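Long-range contacts in G-protein alpha subunit Galpha7 (Naegleria fowleri, PDB 6NE6), which probably binds and hydrolyses GTP as the switchable alpha subunit of a heterotrimeric G protein in Naegleria fowleri: residues S23-Q28 with V303-K308; L201-L206 with L246-D251. One frame throughout, in Å; residues are numbered along the deposited sequence.

Contact 1 of 2, residues S23-Q28 with V303-K308; sequences STIFKQ and VTALDK
Gln28 reaches from helix 22-32 to the loop ahead of helix 308-326, where its NE2 donates to Ala305 O at 3.0 Å. The bond is fairly straight, 158° at the hydrogen, and it lands on a lone pair in the carbonyl plane while staying close to the plane of the Gln28 amide. A bend at chi2 (-78°) turns that amide across the loop and brings its other end, OE1, toward Lys308. There NZ makes a weak, long hydrogen bond of 3.4 Å to Gln28 OE1, with the lysine chain crossing the glutamine at a slant.

One turn earlier on the helix the contact is apolar. The methyl of Ala305 sits between two residues, 3.7 Å from Ile25 CG1 and as far from Thr24 CG2. The threonine methyl also meets Leu306 CD2, and Val154 of helix 150-154 packs on Thr24, Gln28 and Leu306.

Val303-Leu306 (Val-Thr-Ala-Leu) occupies the place of the TCAT motif of Galpha subunits, which probably contacts the guanine; a type I turn runs from Thr304 to Asp307. One amide therefore ties the helix that begins in the P-loop to that turn, with its NH2 end held more firmly than its oxygen.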
loop_
_atom_site.group_PDB
_atom_site.type_symbol
_atom_site.label_atom_id
_atom_site.label_comp_id
_atom_site.label_asym_id
_atom_site.label_seq_id
_atom_site.Cartn_x
_atom_site.Cartn_y
_atom_site.Cartn_z
ATOM N N SER A 23 -1.434 0.941 -5.162
ATOM C CA SER A 23 -1.614 -0.294 -5.932
ATOM C C SER A 23 -2.771 -1.132 -5.397
ATOM O O SER A 23 -3.413 -1.862 -6.168
ATOM C CB SER A 23 -0.323 -1.117 -5.942
ATOM O OG SER A 23 0.008 -1.564 -4.641
ATOM N N THR A 24 -3.054 -1.045 -4.090
ATOM C CA THR A 24 -4.243 -1.695 -3.540
ATOM C C THR A 24 -5.509 -1.150 -4.185
ATOM O O THR A 24 -6.424 -1.912 -4.530
ATOM C CB THR A 24 -4.313 -1.485 -2.023
ATOM O OG1 THR A 24 -3.053 -1.831 -1.445
ATOM C CG2 THR A 24 -5.416 -2.362 -1.406
ATOM N N ILE A 25 -5.577 0.174 -4.349
ATOM C CA ILE A 25 -6.719 0.794 -5.005
ATOM C C ILE A 25 -6.892 0.230 -6.405
ATOM O O ILE A 25 -8.010 -0.100 -6.821
ATOM C CB ILE A 25 -6.553 2.323 -5.044
ATOM C CG1 ILE A 25 -6.560 2.865 -3.619
ATOM C CG2 ILE A 25 -7.671 2.941 -5.858
ATOM C CD1 ILE A 25 -6.442 4.379 -3.550
ATOM N N PHE A 26 -5.791 0.140 -7.161
ATOM C CA PHE A 26 -5.903 -0.338 -8.537
ATOM C C PHE A 26 -6.374 -1.787 -8.568
ATOM O O PHE A 26 -7.235 -2.151 -9.373
ATOM C CB PHE A 26 -4.577 -0.196 -9.292
ATOM C CG PHE A 26 -4.704 -0.541 -10.760
ATOM C CD1 PHE A 26 -5.107 0.420 -11.667
ATOM C CD2 PHE A 26 -4.468 -1.825 -11.216
ATOM C CE1 PHE A 26 -5.261 0.113 -13.013
ATOM C CE2 PHE A 26 -4.625 -2.139 -12.569
ATOM C CZ PHE A 26 -5.024 -1.160 -13.461
ATOM N N LYS A 27 -5.807 -2.635 -7.708
ATOM C CA LYS A 27 -6.186 -4.044 -7.726
ATOM C C LYS A 27 -7.633 -4.233 -7.296
ATOM O O LYS A 27 -8.339 -5.100 -7.834
ATOM C CB LYS A 27 -5.230 -4.855 -6.851
ATOM C CG LYS A 27 -3.861 -5.040 -7.489
ATOM C CD LYS A 27 -2.924 -5.852 -6.585
ATOM C CE LYS A 27 -2.555 -5.083 -5.308
ATOM N NZ LYS A 27 -1.354 -5.688 -4.645
ATOM N N GLN A 28 -8.103 -3.432 -6.338
ATOM C CA GLN A 28 -9.510 -3.507 -5.962
ATOM C C GLN A 28 -10.405 -3.066 -7.109
ATOM O O GLN A 28 -11.478 -3.649 -7.327
ATOM C CB GLN A 28 -9.781 -2.655 -4.726
ATOM C CG GLN A 28 -9.128 -3.184 -3.473
ATOM C CD GLN A 28 -9.868 -4.361 -2.843
ATOM O OE1 GLN A 28 -10.275 -5.312 -3.527
ATOM N NE2 GLN A 28 -10.040 -4.306 -1.527
ATOM N N VAL A 303 -9.928 6.908 3.222
ATOM C CA VAL A 303 -10.317 5.646 2.598
ATOM C C VAL A 303 -9.529 4.494 3.210
ATOM O O VAL A 303 -8.447 4.674 3.769
ATOM C CB VAL A 303 -10.126 5.703 1.061
ATOM C CG1 VAL A 303 -8.665 5.741 0.699
ATOM C CG2 VAL A 303 -10.832 4.529 0.382
ATOM N N THR A 304 -10.108 3.298 3.140
ATOM C CA THR A 304 -9.387 2.067 3.445
ATOM C C THR A 304 -9.480 1.217 2.188
ATOM O O THR A 304 -10.510 0.590 1.939
ATOM C CB THR A 304 -9.972 1.351 4.655
ATOM O OG1 THR A 304 -9.887 2.215 5.793
ATOM C CG2 THR A 304 -9.175 0.076 4.948
ATOM N N ALA A 305 -8.413 1.227 1.388
ATOM C CA ALA A 305 -8.443 0.535 0.104
ATOM C C ALA A 305 -8.671 -0.962 0.266
ATOM O O ALA A 305 -9.251 -1.595 -0.619
ATOM C CB ALA A 305 -7.141 0.791 -0.662
ATOM N N LEU A 306 -8.236 -1.547 1.385
ATOM C CA LEU A 306 -8.461 -2.973 1.600
ATOM C C LEU A 306 -9.928 -3.288 1.864
ATOM O O LEU A 306 -10.327 -4.455 1.778
ATOM C CB LEU A 306 -7.589 -3.474 2.756
ATOM C CG LEU A 306 -6.086 -3.512 2.482
ATOM C CD1 LEU A 306 -5.317 -3.777 3.776
ATOM C CD2 LEU A 306 -5.774 -4.618 1.467
ATOM N N ASP A 307 -10.737 -2.276 2.172
ATOM C CA ASP A 307 -12.181 -2.449 2.356
ATOM C C ASP A 307 -12.858 -2.136 1.028
ATOM O O ASP A 307 -13.094 -0.969 0.698
ATOM C CB ASP A 307 -12.688 -1.536 3.473
ATOM C CG ASP A 307 -14.190 -1.688 3.732
ATOM O OD1 ASP A 307 -14.927 -2.165 2.850
ATOM O OD2 ASP A 307 -14.638 -1.315 4.833
ATOM N N LYS A 308 -13.197 -3.183 0.271
ATOM C CA LYS A 308 -13.664 -2.956 -1.095
ATOM C C LYS A 308 -14.949 -2.134 -1.112
ATOM O O LYS A 308 -15.110 -1.248 -1.959
ATOM C CB LYS A 308 -13.854 -4.289 -1.820
ATOM C CG LYS A 308 -14.410 -4.139 -3.232
ATOM C CD LYS A 308 -14.913 -5.471 -3.760
ATOM C CE LYS A 308 -13.773 -6.323 -4.269
ATOM N NZ LYS A 308 -13.098 -7.095 -3.190
#

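Contact 2 of 2, residues L201-L206 with L246-D251; sequences LFVCSL and LLNKHD
Strands 199-205 and 242-248 run parallel, pairing Val203 with Leu246, Cys204 with Leu247 and Ser205 with Asn248; the short segments are inclined at 31°, and four nearly straight backbone hydrogen bonds alternate between them, from Leu246 N to Phe202 O (2.8 Å) through to Leu206 N to Asn248 O.

On the face carrying Val203, Leu246 and Asn248, the branched ends of Leu201 and Leu246 meet at 3.9 Å between CD1 and CD2 respectively. Val203 CG1, anti to its backbone N (chi1 -176°), rests 3.8 Å from Asn248 CB. The Asn248 amide is held at both ends: ND2 bonds to Ser20 O of the P-loop, while OD1 takes the backbone N of Ala305 and, weakly, that of Lys249. On the reverse face, Cys204 CB packs against Leu247 CD2.

Just past the end of strand 242-248, the extended Lys249 chain runs by Ser205 at the last position of its strand, with CD 3.4 Å from OG. A water bridges Ser205 OG (2.6 Å) and Lys249 NZ (2.8 Å). Ser205 OG also hydrogen-bonds Ser207 OG, and NZ forms a salt bridge with Asp129 and a bond to Asp19 O. Leu206 lies beside His250, whose ND1 donates to Asp251 OD1 in the plane of the ring. Asn248-Asp251 reads as the NKxD guanine-recognition motif of the family.

The two strands and helix 221-235 form a beta-alpha-beta unit. Strand 10-16 flanks 199-205, strand 297-302 flanks 242-248, and Tyr288 of helix 277-291 packs over Cys204 and Leu247.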
loop_
_atom_site.group_PDB
_atom_site.type_symbol
_atom_site.label_atom_id
_atom_site.label_comp_id
_atom_site.label_asym_id
_atom_site.label_seq_id
_atom_site.Cartn_x
_atom_site.Cartn_y
_atom_site.Cartn_z
ATOM N N LEU A 201 -5.463 11.212 -8.297
ATOM C CA LEU A 201 -5.698 10.777 -6.918
ATOM C C LEU A 201 -4.330 10.679 -6.270
ATOM O O LEU A 201 -3.571 9.743 -6.547
ATOM C CB LEU A 201 -6.419 9.436 -6.852
ATOM C CG LEU A 201 -7.745 9.301 -7.600
ATOM C CD1 LEU A 201 -8.436 8.020 -7.177
ATOM C CD2 LEU A 201 -8.633 10.525 -7.341
ATOM N N PHE A 202 -4.009 11.658 -5.420
ATOM C CA PHE A 202 -2.748 11.669 -4.693
ATOM C C PHE A 202 -2.959 10.854 -3.426
ATOM O O PHE A 202 -3.734 11.251 -2.552
ATOM C CB PHE A 202 -2.316 13.096 -4.366
ATOM C CG PHE A 202 -0.869 13.196 -4.006
ATOM C CD1 PHE A 202 -0.419 12.794 -2.758
ATOM C CD2 PHE A 202 0.046 13.656 -4.935
ATOM C CE1 PHE A 202 0.937 12.865 -2.443
ATOM C CE2 PHE A 202 1.384 13.739 -4.629
ATOM C CZ PHE A 202 1.832 13.333 -3.380
ATOM N N VAL A 203 -2.296 9.708 -3.323
ATOM C CA VAL A 203 -2.579 8.759 -2.244
ATOM C C VAL A 203 -1.476 8.841 -1.201
ATOM O O VAL A 203 -0.289 8.677 -1.530
ATOM C CB VAL A 203 -2.693 7.325 -2.778
ATOM C CG1 VAL A 203 -3.089 6.372 -1.643
ATOM C CG2 VAL A 203 -3.686 7.255 -3.939
ATOM N N CYS A 204 -1.869 9.062 0.060
ATOM C CA CYS A 204 -0.944 9.120 1.184
ATOM C C CYS A 204 -1.437 8.185 2.264
ATOM O O CYS A 204 -2.645 8.062 2.476
ATOM C CB CYS A 204 -0.829 10.527 1.772
ATOM S SG CYS A 204 -0.025 11.701 0.654
ATOM N N SER A 205 -0.500 7.537 2.952
ATOM C CA SER A 205 -0.875 6.639 4.038
ATOM C C SER A 205 -1.172 7.419 5.315
ATOM O O SER A 205 -0.337 8.198 5.784
ATOM C CB SER A 205 0.241 5.625 4.291
ATOM O OG SER A 205 -0.026 4.896 5.483
ATOM N N LEU A 206 -2.361 7.190 5.887
ATOM C CA LEU A 206 -2.667 7.722 7.212
ATOM C C LEU A 206 -1.923 6.958 8.300
ATOM O O LEU A 206 -1.639 7.505 9.368
ATOM C CB LEU A 206 -4.171 7.637 7.448
ATOM C CG LEU A 206 -4.891 8.551 8.433
ATOM C CD1 LEU A 206 -4.581 10.008 8.145
ATOM C CD2 LEU A 206 -6.388 8.278 8.326
ATOM N N LEU A 246 -6.201 11.471 -1.210
ATOM C CA LEU A 246 -6.786 10.288 -0.583
ATOM C C LEU A 246 -5.890 9.873 0.579
ATOM O O LEU A 246 -4.737 9.485 0.365
ATOM C CB LEU A 246 -6.919 9.154 -1.591
ATOM C CG LEU A 246 -8.201 9.097 -2.411
ATOM C CD1 LEU A 246 -8.362 10.349 -3.277
ATOM C CD2 LEU A 246 -8.162 7.831 -3.261
ATOM N N LEU A 247 -6.414 9.958 1.796
ATOM C CA LEU A 247 -5.666 9.537 2.981
ATOM C C LEU A 247 -6.087 8.097 3.241
ATOM O O LEU A 247 -7.187 7.841 3.737
ATOM C CB LEU A 247 -5.933 10.474 4.159
ATOM C CG LEU A 247 -5.429 11.907 3.901
ATOM C CD1 LEU A 247 -5.875 12.902 4.989
ATOM C CD2 LEU A 247 -3.920 11.935 3.756
ATOM N N ASN A 248 -5.214 7.162 2.867
ATOM C CA ASN A 248 -5.504 5.747 2.762
ATOM C C ASN A 248 -5.076 5.020 4.037
ATOM O O ASN A 248 -4.456 5.596 4.940
ATOM C CB ASN A 248 -4.795 5.185 1.518
ATOM C CG ASN A 248 -5.172 3.752 1.207
ATOM O OD1 ASN A 248 -6.296 3.312 1.453
ATOM N ND2 ASN A 248 -4.218 3.011 0.660
ATOM N N LYS A 249 -5.442 3.744 4.111
ATOM C CA LYS A 249 -5.163 2.892 5.271
ATOM C C LYS A 249 -5.830 3.430 6.534
ATOM O O LYS A 249 -5.302 3.282 7.640
ATOM C CB LYS A 249 -3.654 2.695 5.476
ATOM C CG LYS A 249 -2.917 2.268 4.204
ATOM C CD LYS A 249 -1.459 1.938 4.482
ATOM C CE LYS A 249 -0.730 1.548 3.201
ATOM N NZ LYS A 249 0.676 1.104 3.505
ATOM N N HIS A 250 -7.014 4.026 6.365
ATOM C CA HIS A 250 -7.729 4.649 7.479
ATOM C C HIS A 250 -7.980 3.654 8.612
ATOM O O HIS A 250 -7.744 3.961 9.783
ATOM C CB HIS A 250 -9.052 5.239 6.972
ATOM C CG HIS A 250 -9.966 5.700 8.062
ATOM N ND1 HIS A 250 -10.814 4.848 8.730
ATOM C CD2 HIS A 250 -10.195 6.936 8.573
ATOM C CE1 HIS A 250 -11.499 5.526 9.634
ATOM N NE2 HIS A 250 -11.152 6.799 9.550
ATOM N N ASP A 251 -8.461 2.454 8.289
ATOM C CA ASP A 251 -8.791 1.509 9.354
ATOM C C ASP A 251 -7.539 1.019 10.095
ATOM O O ASP A 251 -7.596 0.778 11.310
ATOM C CB ASP A 251 -9.607 0.345 8.776
ATOM C CG ASP A 251 -11.045 0.756 8.388
ATOM O OD1 ASP A 251 -11.473 1.896 8.689
ATOM O OD2 ASP A 251 -11.752 -0.065 7.762
HETATM O O HOH W 1 1.717 3.003 5.346
#

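Contact 2 is nested along the chain inside the long loop closed by contact 1, yet their centres are only about 10 Å apart. Both sit at the C-terminal ends of parallel strands of the P-loop NTPase domain: residues 23-28 begin with the last residue of the P-loop sequence, after strand 10-16; the next two strands across the sheet, 199-205 and 242-248, end in 201-206 and 246-251; and 303-308 leaves strand 297-302 at one edge of the sheet. The two join directly through probable hydrogen bonds, Thr304 OG1 to Asp251 N and Val303 N to Leu247 O. The P-loop helix and the two loops that probably recognise guanine thus share one scaffold, consistent with a nucleotide site at these strand ends.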